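Local coordinates for major capsid protein (Paramecium bursaria Chlorella virus 1, PDB 5TIP) that self-assembles as trimers into the large icosahedral shell of the virus, building a capsid of pseudo T=169 symmetry about 190 nm across, at residues A[160-165]-A[170-175]; A[43-48]-A[53-58]; A[322-327]-A[351-356]. All blocks are in the same frame, centred on the assembly; numbering follows the deposited sequence.

Contact 1 (A[160-165]-A[170-175]); sequences LALPLI and HEVKLY
Val172 meets Leu162 and Leu164 inside the first of the two jelly rolls that make up this double jelly-roll capsid protein, and the three side chains show facing sheets meeting, at this point, through aliphatic groups. Val172 is the shared partner. Its CG2 methyl touches CD2 of Leu164 at 3.6 Å, the closer of the two contacts, with the two side chains crossing obliquely. Leu162 instead comes head-on, tip to tip: its CD2 lies 3.9 Å from Val172 CG2 and equally far from Val172 CG1, and so rests against the fork of the valine. With CG1 anti to the backbone N (chi1 180°), Val172 turns both branches toward the leucines, one to be shared and one for Leu162 alone.

The next shell explains the separation of the two backbones, whose nearest CA atoms, those of Leu164 and Val172, are still 8.1 Å apart. Leu162 is held by backbone bonding to Ile66 of strand 65-76, in one sheet, whereas Val172 starts strand 172-178 in the other and is backbone-bonded to Ile59. Ile66 packs on both leucines, Ile59 on Leu164 and Val172, and Ile99 on Leu162, extending the apolar layer. Just before Leu162, Ala161 packs on Phe26 of a neighbouring subunit, which places this end of the contact near the trimer interface. Lys173 and Tyr175 take no part in the leucine contact; they are tied to each other, Lys173 NZ donating to Tyr175 OH at 2.9 Å.

Contact 2 (A[43-48]-A[53-58]); sequences QTINGS and NKVSTQ
Ile45 and Val55 meet because the first torsion of the isoleucine (chi1 -62°) sets CG2 opposite its own backbone N, from where this branch reaches Val55 CB at 3.7 Å. A comparable setting of Thr57 (chi1 -80°) lays its CG2 against Gln43 CB, 3.6 Å away, the two side chains crossing at about a right angle. These contacts fasten a hairpin-like return of the chain to strand 54-58, at the margin of a four-stranded sheet of the N-terminal jelly roll. Ile45 and Val55 both continue onto Met201 of strand 200-210, so the return bridges the two sheets.

One antiparallel, hydrogen-bonded pair fixes the register. Asn46 N donates to Ser56 O over 2.8 Å in a nearly straight bond (171° at the hydrogen), and Ser56 N answers to Asn46 O at 3.1 Å. A CA-H...O contact from Val55 CA, 3.3 Å from Asn46 O, gives that carbonyl a second, weaker partner.

Away from this bridge, water takes over the pairing. One molecule joins Gln43 OE1, Thr44 N and Gln58 O; the amide of Gln43 is further fixed by Tyr207 OH at NE2 and by Ser60 N at OE1. A second water, 2.6 Å from Thr44 O, also donates to Asn46 OD1 and accepts from Gln58 N. Beyond Gly47, whose positive phi suits a glycine, a third accepts from Ser48 N and donates to Lys54 O. At the turn end, where the chain doubles back, Asn53 ND2 donates to Ser48 O at 2.9 Å, approaching from above the carbonyl plane in a distinctly bent bond.

Contact 3 (A[322-327]-A[351-356]); sequences QDRFAT and YLYSFA
Tyr353, Phe325 and Arg324 bury the most surface here, and the tyrosine is the piece common to both pairs. Its ring and that of Phe325 form an offset stack, centroids 4.3 Å apart and planes inclined by 21°. The side chains slide past each other in opposite directions, which brings Phe325 CE2 over the outer part of the tyrosine ring, 3.4 Å from Tyr353 CZ; the hydroxyl then lies near Phe325 CD2, also at 3.4 Å. Phe325 attains this overlap with CG in the crowded position between its backbone N and carbonyl carbon (chi1 51°), which directs the ring across to the facing strand.

Arg324 approaches the far end of the tyrosine. The hydroxyl sits over one face of the guanidinium, 3.7 Å from NH1, while the planes of guanidinium and ring stand 90° apart. NE and NH2 are directed elsewhere, to Gln6 OE1 of the third subunit and Ile38 O of the second. At least two polar partners of this buried charge thus lie across subunit boundaries, and these bonds probably hold the guanidinium in its orientation above the phenol oxygen. Phe355 CE1 lies at the edge of the tyrosine ring, in its plane.

Phe333 of helix 330-341 packs on Phe325, and Gln337 of that helix on Tyr353. Since 322-329 pairs with strand 312-319 and 350-354 with strand 257-266, the stack spans two different sheets: an aromatic core contact of the second jelly roll, placed where three capsid subunits converge.

Overall arrangement
Contacts 1 and 2 share one sheet of the N-terminal jelly roll: strands 172-178 and 54-58 are neighbours in it, and the two contacts touch directly. Contact 3 belongs to the C-terminal jelly roll, its centre about 35 Å from that of contact 1 and 41 Å from that of contact 2. Place and chemistry go together. Contact 1 is buried and purely aliphatic, contact 3 buried and aromatic with an arginine tied to other subunits; both join facing sheets. Contact 2, partly exposed at a sheet edge, adds backbone bonds and bridging water to a small apolar patch. Contacts 1 and 3 both touch the second subunit, whereas contact 2 touches no other protein chain.

Contact 1 (A[160-165]-A[170-175])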
ATOM      1  N   LEU A 160      10.771  12.724 -16.404  1.00 26.97           N
ATOM      2  CA  LEU A 160      12.185  13.061 -16.497  1.00 26.23           C
ATOM      3  C   LEU A 160      12.915  12.185 -17.511  1.00 24.72           C
ATOM      4  O   LEU A 160      14.124  11.975 -17.398  1.00 27.05           O
ATOM      5  CB  LEU A 160      12.850  12.953 -15.126  1.00 26.19           C
ATOM      6  CG  LEU A 160      12.372  13.956 -14.077  1.00 24.53           C
ATOM      7  CD1 LEU A 160      13.071  13.713 -12.750  1.00 25.84           C
ATOM      8  CD2 LEU A 160      12.591  15.384 -14.556  1.00 22.39           C
ATOM      9  N   ALA A 161      12.189  11.666 -18.502  1.00 22.61           N
ATOM     10  CA  ALA A 161      12.787  10.790 -19.502  1.00 21.57           C
ATOM     11  C   ALA A 161      13.951  11.480 -20.202  1.00 24.27           C
ATOM     12  O   ALA A 161      13.825  12.610 -20.680  1.00 29.10           O
ATOM     13  CB  ALA A 161      11.735  10.364 -20.526  1.00 18.01           C
ATOM     14  N   LEU A 162      15.083  10.791 -20.261  1.00 22.61           N
ATOM     15  CA  LEU A 162      16.294  11.358 -20.846  1.00 23.38           C
ATOM     16  C   LEU A 162      16.167  11.444 -22.362  1.00 26.45           C
ATOM     17  O   LEU A 162      16.016  10.407 -23.021  1.00 29.00           O
ATOM     18  CB  LEU A 162      17.504  10.512 -20.467  1.00 21.61           C
ATOM     19  CG  LEU A 162      18.853  11.077 -20.910  1.00 23.83           C
ATOM     20  CD1 LEU A 162      19.134  12.383 -20.185  1.00 26.11           C
ATOM     21  CD2 LEU A 162      19.969  10.072 -20.671  1.00 25.50           C
ATOM     22  N   PRO A 163      16.225  12.639 -22.957  1.00 25.68           N
ATOM     23  CA  PRO A 163      16.046  12.743 -24.411  1.00 28.31           C
ATOM     24  C   PRO A 163      17.320  12.449 -25.189  1.00 31.15           C
ATOM     25  O   PRO A 163      18.173  13.328 -25.357  1.00 33.99           O
ATOM     26  CB  PRO A 163      15.596  14.196 -24.598  1.00 27.36           C
ATOM     27  CG  PRO A 163      16.241  14.927 -23.471  1.00 24.99           C
ATOM     28  CD  PRO A 163      16.340  13.960 -22.314  1.00 23.88           C
ATOM     29  N   LEU A 164      17.464  11.209 -25.664  1.00 30.99           N
ATOM     30  CA  LEU A 164      18.600  10.874 -26.515  1.00 33.64           C
ATOM     31  C   LEU A 164      18.565  11.649 -27.823  1.00 35.51           C
ATOM     32  O   LEU A 164      19.618  11.968 -28.384  1.00 42.62           O
ATOM     33  CB  LEU A 164      18.632   9.373 -26.802  1.00 33.85           C
ATOM     34  CG  LEU A 164      18.982   8.421 -25.658  1.00 32.55           C
ATOM     35  CD1 LEU A 164      19.120   7.006 -26.189  1.00 32.47           C
ATOM     36  CD2 LEU A 164      20.260   8.860 -24.975  1.00 32.61           C
ATOM     37  N   ILE A 165      17.367  11.960 -28.325  1.00 30.62           N
ATOM     38  CA  ILE A 165      17.253  12.700 -29.574  1.00 31.04           C
ATOM     39  C   ILE A 165      17.786  14.120 -29.426  1.00 29.11           C
ATOM     40  O   ILE A 165      18.191  14.736 -30.417  1.00 31.32           O
ATOM     41  CB  ILE A 165      15.793  12.696 -30.065  1.00 33.87           C
ATOM     42  CG1 ILE A 165      15.694  13.351 -31.443  1.00 39.15           C
ATOM     43  CG2 ILE A 165      14.884  13.387 -29.057  1.00 32.87           C
ATOM     44  CD1 ILE A 165      14.293  13.624 -31.887  1.00 42.97           C
ATOM     45  N   HIS A 170      26.449  13.967 -27.540  1.00 31.83           N
ATOM     46  CA  HIS A 170      26.893  13.447 -26.255  1.00 35.63           C
ATOM     47  C   HIS A 170      26.482  11.991 -26.121  1.00 37.85           C
ATOM     48  O   HIS A 170      25.348  11.620 -26.442  1.00 39.74           O
ATOM     49  CB  HIS A 170      26.325  14.261 -25.088  1.00 36.03           C
ATOM     50  CG  HIS A 170      27.188  15.414 -24.682  1.00 35.48           C
ATOM     51  ND1 HIS A 170      26.927  16.186 -23.570  1.00 35.52           N
ATOM     52  CD2 HIS A 170      28.315  15.922 -25.236  1.00 35.50           C
ATOM     53  CE1 HIS A 170      27.854  17.120 -23.458  1.00 35.21           C
ATOM     54  NE2 HIS A 170      28.707  16.983 -24.458  1.00 36.23           N
ATOM     55  N   GLU A 171      27.412  11.173 -25.639  1.00 37.33           N
ATOM     56  CA  GLU A 171      27.175   9.754 -25.441  1.00 34.94           C
ATOM     57  C   GLU A 171      26.685   9.502 -24.021  1.00 34.00           C
ATOM     58  O   GLU A 171      27.212  10.070 -23.059  1.00 35.53           O
ATOM     59  CB  GLU A 171      28.455   8.958 -25.703  1.00 40.10           C
ATOM     60  CG  GLU A 171      28.914   8.970 -27.156  1.00 48.56           C
ATOM     61  CD  GLU A 171      30.295   8.362 -27.341  1.00 59.62           C
ATOM     62  OE1 GLU A 171      30.928   8.001 -26.326  1.00 63.57           O
ATOM     63  OE2 GLU A 171      30.747   8.245 -28.500  1.00 63.30           O
ATOM     64  N   VAL A 172      25.672   8.650 -23.895  1.00 34.61           N
ATOM     65  CA  VAL A 172      25.153   8.234 -22.599  1.00 30.41           C
ATOM     66  C   VAL A 172      25.707   6.850 -22.298  1.00 30.88           C
ATOM     67  O   VAL A 172      25.504   5.909 -23.075  1.00 31.66           O
ATOM     68  CB  VAL A 172      23.616   8.237 -22.577  1.00 23.56           C
ATOM     69  CG1 VAL A 172      23.110   7.790 -21.216  1.00 21.78           C
ATOM     70  CG2 VAL A 172      23.089   9.620 -22.911  1.00 23.78           C
ATOM     71  N   LYS A 173      26.409   6.720 -21.176  1.00 30.63           N
ATOM     72  CA  LYS A 173      27.069   5.473 -20.826  1.00 29.07           C
ATOM     73  C   LYS A 173      26.760   5.091 -19.385  1.00 28.32           C
ATOM     74  O   LYS A 173      26.518   5.949 -18.533  1.00 28.93           O
ATOM     75  CB  LYS A 173      28.589   5.571 -21.027  1.00 29.07           C
ATOM     76  CG  LYS A 173      29.002   5.773 -22.476  1.00 31.43           C
ATOM     77  CD  LYS A 173      30.506   5.662 -22.645  1.00 35.16           C
ATOM     78  CE  LYS A 173      30.984   4.256 -22.330  1.00 38.34           C
ATOM     79  NZ  LYS A 173      32.465   4.140 -22.417  1.00 43.73           N
ATOM     80  N   LEU A 174      26.779   3.785 -19.129  1.00 26.67           N
ATOM     81  CA  LEU A 174      26.636   3.223 -17.793  1.00 24.13           C
ATOM     82  C   LEU A 174      27.870   2.393 -17.483  1.00 25.13           C
ATOM     83  O   LEU A 174      28.285   1.569 -18.304  1.00 28.06           O
ATOM     84  CB  LEU A 174      25.380   2.357 -17.682  1.00 23.60           C
ATOM     85  CG  LEU A 174      24.026   3.056 -17.771  1.00 23.30           C
ATOM     86  CD1 LEU A 174      22.923   2.030 -17.947  1.00 24.45           C
ATOM     87  CD2 LEU A 174      23.786   3.896 -16.528  1.00 24.45           C
ATOM     88  N   TYR A 175      28.456   2.611 -16.310  1.00 24.54           N
ATOM     89  CA  TYR A 175      29.655   1.897 -15.883  1.00 26.65           C
ATOM     90  C   TYR A 175      29.297   1.023 -14.689  1.00 25.82           C
ATOM     91  O   TYR A 175      28.974   1.535 -13.612  1.00 27.03           O
ATOM     92  CB  TYR A 175      30.773   2.878 -15.535  1.00 34.04           C
ATOM     93  CG  TYR A 175      31.275   3.650 -16.731  1.00 36.98           C
ATOM     94  CD1 TYR A 175      32.272   3.135 -17.550  1.00 38.36           C
ATOM     95  CD2 TYR A 175      30.739   4.889 -17.052  1.00 37.29           C
ATOM     96  CE1 TYR A 175      32.725   3.838 -18.650  1.00 39.76           C
ATOM     97  CE2 TYR A 175      31.185   5.598 -18.148  1.00 38.48           C
ATOM     98  CZ  TYR A 175      32.178   5.070 -18.944  1.00 40.45           C
ATOM     99  OH  TYR A 175      32.623   5.779 -20.035  1.00 45.07           O
TER

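Contact 2 (A[43-48]-A[53-58])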
ATOM      1  N   GLN A  43      21.047  -3.984 -24.692  1.00 29.12           N
ATOM      2  CA  GLN A  43      22.264  -3.229 -24.939  1.00 27.15           C
ATOM      3  C   GLN A  43      23.458  -4.165 -25.063  1.00 28.25           C
ATOM      4  O   GLN A  43      23.417  -5.328 -24.650  1.00 30.97           O
ATOM      5  CB  GLN A  43      22.523  -2.215 -23.820  1.00 24.49           C
ATOM      6  CG  GLN A  43      21.391  -1.233 -23.588  1.00 24.86           C
ATOM      7  CD  GLN A  43      21.142  -0.336 -24.782  1.00 29.16           C
ATOM      8  OE1 GLN A  43      22.047   0.348 -25.260  1.00 33.72           O
ATOM      9  NE2 GLN A  43      19.909  -0.330 -25.270  1.00 31.65           N
ATOM     10  N   THR A  44      24.534  -3.634 -25.636  1.00 31.63           N
ATOM     11  CA  THR A  44      25.794  -4.356 -25.746  1.00 33.55           C
ATOM     12  C   THR A  44      26.660  -4.039 -24.533  1.00 32.18           C
ATOM     13  O   THR A  44      26.880  -2.867 -24.211  1.00 33.40           O
ATOM     14  CB  THR A  44      26.525  -3.978 -27.035  1.00 36.39           C
ATOM     15  OG1 THR A  44      25.699  -4.284 -28.166  1.00 37.32           O
ATOM     16  CG2 THR A  44      27.834  -4.746 -27.151  1.00 35.11           C
ATOM     17  N   ILE A  45      27.139  -5.081 -23.861  1.00 32.27           N
ATOM     18  CA  ILE A  45      27.977  -4.936 -22.678  1.00 34.13           C
ATOM     19  C   ILE A  45      29.433  -5.061 -23.102  1.00 38.67           C
ATOM     20  O   ILE A  45      29.824  -6.055 -23.727  1.00 42.93           O
ATOM     21  CB  ILE A  45      27.617  -5.981 -21.609  1.00 34.44           C
ATOM     22  CG1 ILE A  45      26.168  -5.798 -21.152  1.00 29.27           C
ATOM     23  CG2 ILE A  45      28.566  -5.881 -20.424  1.00 35.37           C
ATOM     24  CD1 ILE A  45      25.744  -6.761 -20.065  1.00 27.05           C
ATOM     25  N   ASN A  46      30.236  -4.055 -22.764  1.00 39.59           N
ATOM     26  CA  ASN A  46      31.656  -4.033 -23.086  1.00 41.64           C
ATOM     27  C   ASN A  46      32.461  -4.504 -21.883  1.00 38.16           C
ATOM     28  O   ASN A  46      32.288  -3.990 -20.774  1.00 38.37           O
ATOM     29  CB  ASN A  46      32.100  -2.630 -23.503  1.00 47.02           C
ATOM     30  CG  ASN A  46      31.428  -2.158 -24.781  1.00 50.50           C
ATOM     31  OD1 ASN A  46      30.773  -1.116 -24.804  1.00 49.91           O
ATOM     32  ND2 ASN A  46      31.587  -2.928 -25.852  1.00 51.17           N
ATOM     33  N   GLY A  47      33.330  -5.479 -22.103  1.00 36.51           N
ATOM     34  CA  GLY A  47      34.138  -6.050 -21.046  1.00 36.25           C
ATOM     35  C   GLY A  47      33.756  -7.491 -20.751  1.00 38.29           C
ATOM     36  O   GLY A  47      32.785  -8.038 -21.277  1.00 41.62           O
ATOM     37  N   SER A  48      34.563  -8.107 -19.892  1.00 37.90           N
ATOM     38  CA  SER A  48      34.350  -9.489 -19.485  1.00 36.16           C
ATOM     39  C   SER A  48      33.498  -9.515 -18.223  1.00 34.83           C
ATOM     40  O   SER A  48      33.922  -9.026 -17.169  1.00 36.51           O
ATOM     41  CB  SER A  48      35.684 -10.194 -19.248  1.00 40.42           C
ATOM     42  OG  SER A  48      36.436 -10.265 -20.446  1.00 46.46           O
ATOM     43  N   ASN A  53      34.673  -7.739 -11.779  1.00 37.30           N
ATOM     44  CA  ASN A  53      35.044  -7.083 -13.024  1.00 36.37           C
ATOM     45  C   ASN A  53      34.231  -5.811 -13.233  1.00 31.54           C
ATOM     46  O   ASN A  53      33.152  -5.629 -12.663  1.00 31.02           O
ATOM     47  CB  ASN A  53      34.845  -8.023 -14.217  1.00 38.38           C
ATOM     48  CG  ASN A  53      35.783  -9.212 -14.189  1.00 39.19           C
ATOM     49  OD1 ASN A  53      36.783  -9.213 -13.470  1.00 41.43           O
ATOM     50  ND2 ASN A  53      35.469 -10.230 -14.981  1.00 37.29           N
ATOM     51  N   LYS A  54      34.775  -4.923 -14.061  1.00 29.49           N
ATOM     52  CA  LYS A  54      34.113  -3.686 -14.453  1.00 32.37           C
ATOM     53  C   LYS A  54      33.692  -3.784 -15.913  1.00 33.99           C
ATOM     54  O   LYS A  54      34.527  -4.041 -16.788  1.00 35.86           O
ATOM     55  CB  LYS A  54      35.015  -2.470 -14.239  1.00 32.41           C
ATOM     56  CG  LYS A  54      35.329  -2.168 -12.786  1.00 34.31           C
ATOM     57  CD  LYS A  54      36.178  -0.913 -12.665  1.00 40.27           C
ATOM     58  CE  LYS A  54      36.426  -0.547 -11.210  1.00 45.24           C
ATOM     59  NZ  LYS A  54      35.164  -0.259 -10.478  1.00 50.25           N
ATOM     60  N   VAL A  55      32.401  -3.593 -16.168  1.00 32.32           N
ATOM     61  CA  VAL A  55      31.854  -3.580 -17.516  1.00 31.09           C
ATOM     62  C   VAL A  55      31.118  -2.263 -17.719  1.00 29.61           C
ATOM     63  O   VAL A  55      30.747  -1.576 -16.765  1.00 27.26           O
ATOM     64  CB  VAL A  55      30.918  -4.777 -17.777  1.00 29.92           C
ATOM     65  CG1 VAL A  55      31.687  -6.083 -17.682  1.00 29.02           C
ATOM     66  CG2 VAL A  55      29.764  -4.765 -16.790  1.00 28.98           C
ATOM     67  N   SER A  56      30.915  -1.909 -18.985  1.00 31.00           N
ATOM     68  CA  SER A  56      30.258  -0.657 -19.325  1.00 30.58           C
ATOM     69  C   SER A  56      29.303  -0.878 -20.486  1.00 30.70           C
ATOM     70  O   SER A  56      29.375  -1.882 -21.197  1.00 34.26           O
ATOM     71  CB  SER A  56      31.270   0.439 -19.680  1.00 35.26           C
ATOM     72  OG  SER A  56      31.999   0.100 -20.846  1.00 39.00           O
ATOM     73  N   THR A  57      28.403   0.085 -20.669  1.00 31.53           N
ATOM     74  CA  THR A  57      27.414   0.047 -21.737  1.00 33.25           C
ATOM     75  C   THR A  57      27.208   1.452 -22.276  1.00 33.50           C
ATOM     76  O   THR A  57      26.999   2.390 -21.502  1.00 33.68           O
ATOM     77  CB  THR A  57      26.081  -0.527 -21.238  1.00 37.24           C
ATOM     78  OG1 THR A  57      26.154  -1.958 -21.201  1.00 40.44           O
ATOM     79  CG2 THR A  57      24.932  -0.101 -22.140  1.00 37.22           C
ATOM     80  N   GLN A  58      27.254   1.593 -23.597  1.00 32.94           N
ATOM     81  CA  GLN A  58      26.896   2.836 -24.267  1.00 32.02           C
ATOM     82  C   GLN A  58      25.480   2.689 -24.803  1.00 29.77           C
ATOM     83  O   GLN A  58      25.213   1.802 -25.622  1.00 29.87           O
ATOM     84  CB  GLN A  58      27.868   3.155 -25.403  1.00 36.98           C
ATOM     85  CG  GLN A  58      27.612   4.503 -26.065  1.00 40.77           C
ATOM     86  CD  GLN A  58      28.499   4.745 -27.271  1.00 48.26           C
ATOM     87  OE1 GLN A  58      29.586   5.310 -27.155  1.00 51.05           O
ATOM     88  NE2 GLN A  58      28.034   4.321 -28.442  1.00 52.62           N
TER
HETATM   89  O   HOH W   1      24.163  -0.772 -26.592  1.00 40.45           O
HETATM   90  O   HOH W   2      27.939  -0.692 -25.266  1.00 49.68           O
HETATM   91  O   HOH W   3      35.759  -6.435 -17.555  1.00 34.42           O

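Contact 3 (A[322-327]-A[351-356])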
ATOM      1  N   GLN A 322      25.759  25.304  15.880  1.00 49.35           N
ATOM      2  CA  GLN A 322      24.495  25.405  16.593  1.00 48.11           C
ATOM      3  C   GLN A 322      23.574  24.256  16.201  1.00 42.73           C
ATOM      4  O   GLN A 322      23.623  23.755  15.076  1.00 41.08           O
ATOM      5  CB  GLN A 322      23.819  26.752  16.324  1.00 51.79           C
ATOM      6  CG  GLN A 322      24.626  27.935  16.835  1.00 55.40           C
ATOM      7  CD  GLN A 322      24.803  27.906  18.342  1.00 59.00           C
ATOM      8  OE1 GLN A 322      23.865  27.616  19.085  1.00 60.92           O
ATOM      9  NE2 GLN A 322      26.016  28.193  18.799  1.00 61.42           N
ATOM     10  N   ASP A 323      22.734  23.843  17.148  1.00 40.08           N
ATOM     11  CA  ASP A 323      21.840  22.710  16.929  1.00 38.03           C
ATOM     12  C   ASP A 323      20.797  23.038  15.867  1.00 37.76           C
ATOM     13  O   ASP A 323      20.046  24.011  15.999  1.00 39.68           O
ATOM     14  CB  ASP A 323      21.149  22.322  18.234  1.00 40.22           C
ATOM     15  CG  ASP A 323      22.112  21.774  19.266  1.00 48.04           C
ATOM     16  OD1 ASP A 323      23.334  21.791  19.010  1.00 51.76           O
ATOM     17  OD2 ASP A 323      21.645  21.322  20.332  1.00 50.51           O
ATOM     18  N   ARG A 324      20.759  22.228  14.807  1.00 37.42           N
ATOM     19  CA  ARG A 324      19.668  22.325  13.843  1.00 34.73           C
ATOM     20  C   ARG A 324      18.362  21.832  14.452  1.00 31.44           C
ATOM     21  O   ARG A 324      17.286  22.333  14.106  1.00 31.82           O
ATOM     22  CB  ARG A 324      20.018  21.536  12.579  1.00 34.47           C
ATOM     23  CG  ARG A 324      18.894  21.412  11.563  1.00 32.03           C
ATOM     24  CD  ARG A 324      18.421  22.768  11.075  1.00 33.03           C
ATOM     25  NE  ARG A 324      17.364  22.634  10.079  1.00 31.90           N
ATOM     26  CZ  ARG A 324      16.086  22.422  10.375  1.00 34.14           C
ATOM     27  NH1 ARG A 324      15.702  22.318  11.641  1.00 34.19           N
ATOM     28  NH2 ARG A 324      15.189  22.311   9.404  1.00 33.83           N
ATOM     29  N   PHE A 325      18.443  20.862  15.360  1.00 29.96           N
ATOM     30  CA  PHE A 325      17.295  20.410  16.130  1.00 29.61           C
ATOM     31  C   PHE A 325      17.806  19.747  17.401  1.00 32.83           C
ATOM     32  O   PHE A 325      18.981  19.383  17.503  1.00 31.47           O
ATOM     33  CB  PHE A 325      16.402  19.455  15.326  1.00 28.15           C
ATOM     34  CG  PHE A 325      17.144  18.319  14.680  1.00 29.25           C
ATOM     35  CD1 PHE A 325      17.353  17.132  15.362  1.00 29.61           C
ATOM     36  CD2 PHE A 325      17.622  18.436  13.385  1.00 28.52           C
ATOM     37  CE1 PHE A 325      18.032  16.084  14.767  1.00 26.99           C
ATOM     38  CE2 PHE A 325      18.302  17.392  12.786  1.00 27.70           C
ATOM     39  CZ  PHE A 325      18.506  16.215  13.477  1.00 27.79           C
ATOM     40  N   ALA A 326      16.907  19.604  18.370  1.00 33.87           N
ATOM     41  CA  ALA A 326      17.260  18.987  19.640  1.00 34.21           C
ATOM     42  C   ALA A 326      17.516  17.496  19.466  1.00 33.54           C
ATOM     43  O   ALA A 326      17.003  16.856  18.543  1.00 35.80           O
ATOM     44  CB  ALA A 326      16.157  19.213  20.673  1.00 35.67           C
ATOM     45  N   THR A 327      18.321  16.945  20.370  1.00 32.67           N
ATOM     46  CA  THR A 327      18.717  15.546  20.276  1.00 31.22           C
ATOM     47  C   THR A 327      17.512  14.627  20.426  1.00 31.57           C
ATOM     48  O   THR A 327      16.704  14.784  21.346  1.00 32.06           O
ATOM     49  CB  THR A 327      19.753  15.223  21.352  1.00 32.81           C
ATOM     50  OG1 THR A 327      20.876  16.103  21.219  1.00 38.66           O
ATOM     51  CG2 THR A 327      20.226  13.789  21.220  1.00 28.60           C
ATOM     52  N   TYR A 351      18.313   4.931   9.298  1.00 21.44           N
ATOM     53  CA  TYR A 351      17.841   6.173   9.888  1.00 22.13           C
ATOM     54  C   TYR A 351      17.649   7.226   8.806  1.00 23.36           C
ATOM     55  O   TYR A 351      18.304   7.197   7.762  1.00 25.93           O
ATOM     56  CB  TYR A 351      18.813   6.681  10.955  1.00 23.09           C
ATOM     57  CG  TYR A 351      19.175   5.633  11.983  1.00 24.28           C
ATOM     58  CD1 TYR A 351      18.395   5.447  13.116  1.00 23.88           C
ATOM     59  CD2 TYR A 351      20.290   4.822  11.815  1.00 22.94           C
ATOM     60  CE1 TYR A 351      18.719   4.488  14.054  1.00 22.04           C
ATOM     61  CE2 TYR A 351      20.620   3.860  12.748  1.00 19.99           C
ATOM     62  CZ  TYR A 351      19.830   3.699  13.865  1.00 22.83           C
ATOM     63  OH  TYR A 351      20.156   2.743  14.799  1.00 25.41           O
ATOM     64  N   LEU A 352      16.741   8.160   9.078  1.00 24.09           N
ATOM     65  CA  LEU A 352      16.362   9.186   8.119  1.00 22.75           C
ATOM     66  C   LEU A 352      16.118  10.502   8.840  1.00 21.41           C
ATOM     67  O   LEU A 352      15.547  10.524   9.933  1.00 23.76           O
ATOM     68  CB  LEU A 352      15.096   8.778   7.351  1.00 22.86           C
ATOM     69  CG  LEU A 352      14.403   9.837   6.489  1.00 23.41           C
ATOM     70  CD1 LEU A 352      15.145  10.039   5.176  1.00 23.34           C
ATOM     71  CD2 LEU A 352      12.949   9.468   6.244  1.00 23.56           C
ATOM     72  N   TYR A 353      16.559  11.596   8.225  1.00 18.90           N
ATOM     73  CA  TYR A 353      16.104  12.931   8.586  1.00 20.83           C
ATOM     74  C   TYR A 353      15.748  13.666   7.306  1.00 22.21           C
ATOM     75  O   TYR A 353      16.609  13.870   6.445  1.00 26.82           O
ATOM     76  CB  TYR A 353      17.154  13.713   9.377  1.00 22.94           C
ATOM     77  CG  TYR A 353      16.624  15.051   9.841  1.00 23.74           C
ATOM     78  CD1 TYR A 353      15.759  15.136  10.924  1.00 22.94           C
ATOM     79  CD2 TYR A 353      16.968  16.225   9.183  1.00 25.50           C
ATOM     80  CE1 TYR A 353      15.260  16.351  11.346  1.00 24.95           C
ATOM     81  CE2 TYR A 353      16.475  17.448   9.599  1.00 28.24           C
ATOM     82  CZ  TYR A 353      15.621  17.504  10.682  1.00 29.51           C
ATOM     83  OH  TYR A 353      15.126  18.717  11.102  1.00 32.76           O
ATOM     84  N   SER A 354      14.487  14.063   7.185  1.00 23.12           N
ATOM     85  CA  SER A 354      13.974  14.666   5.965  1.00 22.09           C
ATOM     86  C   SER A 354      13.875  16.176   6.124  1.00 23.36           C
ATOM     87  O   SER A 354      13.331  16.670   7.118  1.00 24.44           O
ATOM     88  CB  SER A 354      12.605  14.083   5.612  1.00 20.93           C
ATOM     89  OG  SER A 354      12.078  14.696   4.448  1.00 23.06           O
ATOM     90  N   PHE A 355      14.410  16.903   5.147  1.00 25.10           N
ATOM     91  CA  PHE A 355      14.151  18.330   5.027  1.00 27.50           C
ATOM     92  C   PHE A 355      12.919  18.615   4.185  1.00 28.05           C
ATOM     93  O   PHE A 355      12.511  19.775   4.078  1.00 31.81           O
ATOM     94  CB  PHE A 355      15.358  19.045   4.409  1.00 26.67           C
ATOM     95  CG  PHE A 355      16.659  18.741   5.091  1.00 25.82           C
ATOM     96  CD1 PHE A 355      16.973  19.318   6.310  1.00 27.41           C
ATOM     97  CD2 PHE A 355      17.572  17.881   4.506  1.00 21.00           C
ATOM     98  CE1 PHE A 355      18.170  19.034   6.933  1.00 29.81           C
ATOM     99  CE2 PHE A 355      18.770  17.596   5.123  1.00 23.19           C
ATOM    100  CZ  PHE A 355      19.070  18.172   6.338  1.00 28.78           C
ATOM    101  N   ALA A 356      12.319  17.582   3.601  1.00 26.46           N
ATOM    102  CA  ALA A 356      11.189  17.710   2.697  1.00 22.74           C
ATOM    103  C   ALA A 356       9.938  17.129   3.335  1.00 22.59           C
ATOM    104  O   ALA A 356      10.007  16.227   4.175  1.00 22.46           O
ATOM    105  CB  ALA A 356      11.462  16.997   1.370  1.00 20.98           C
TER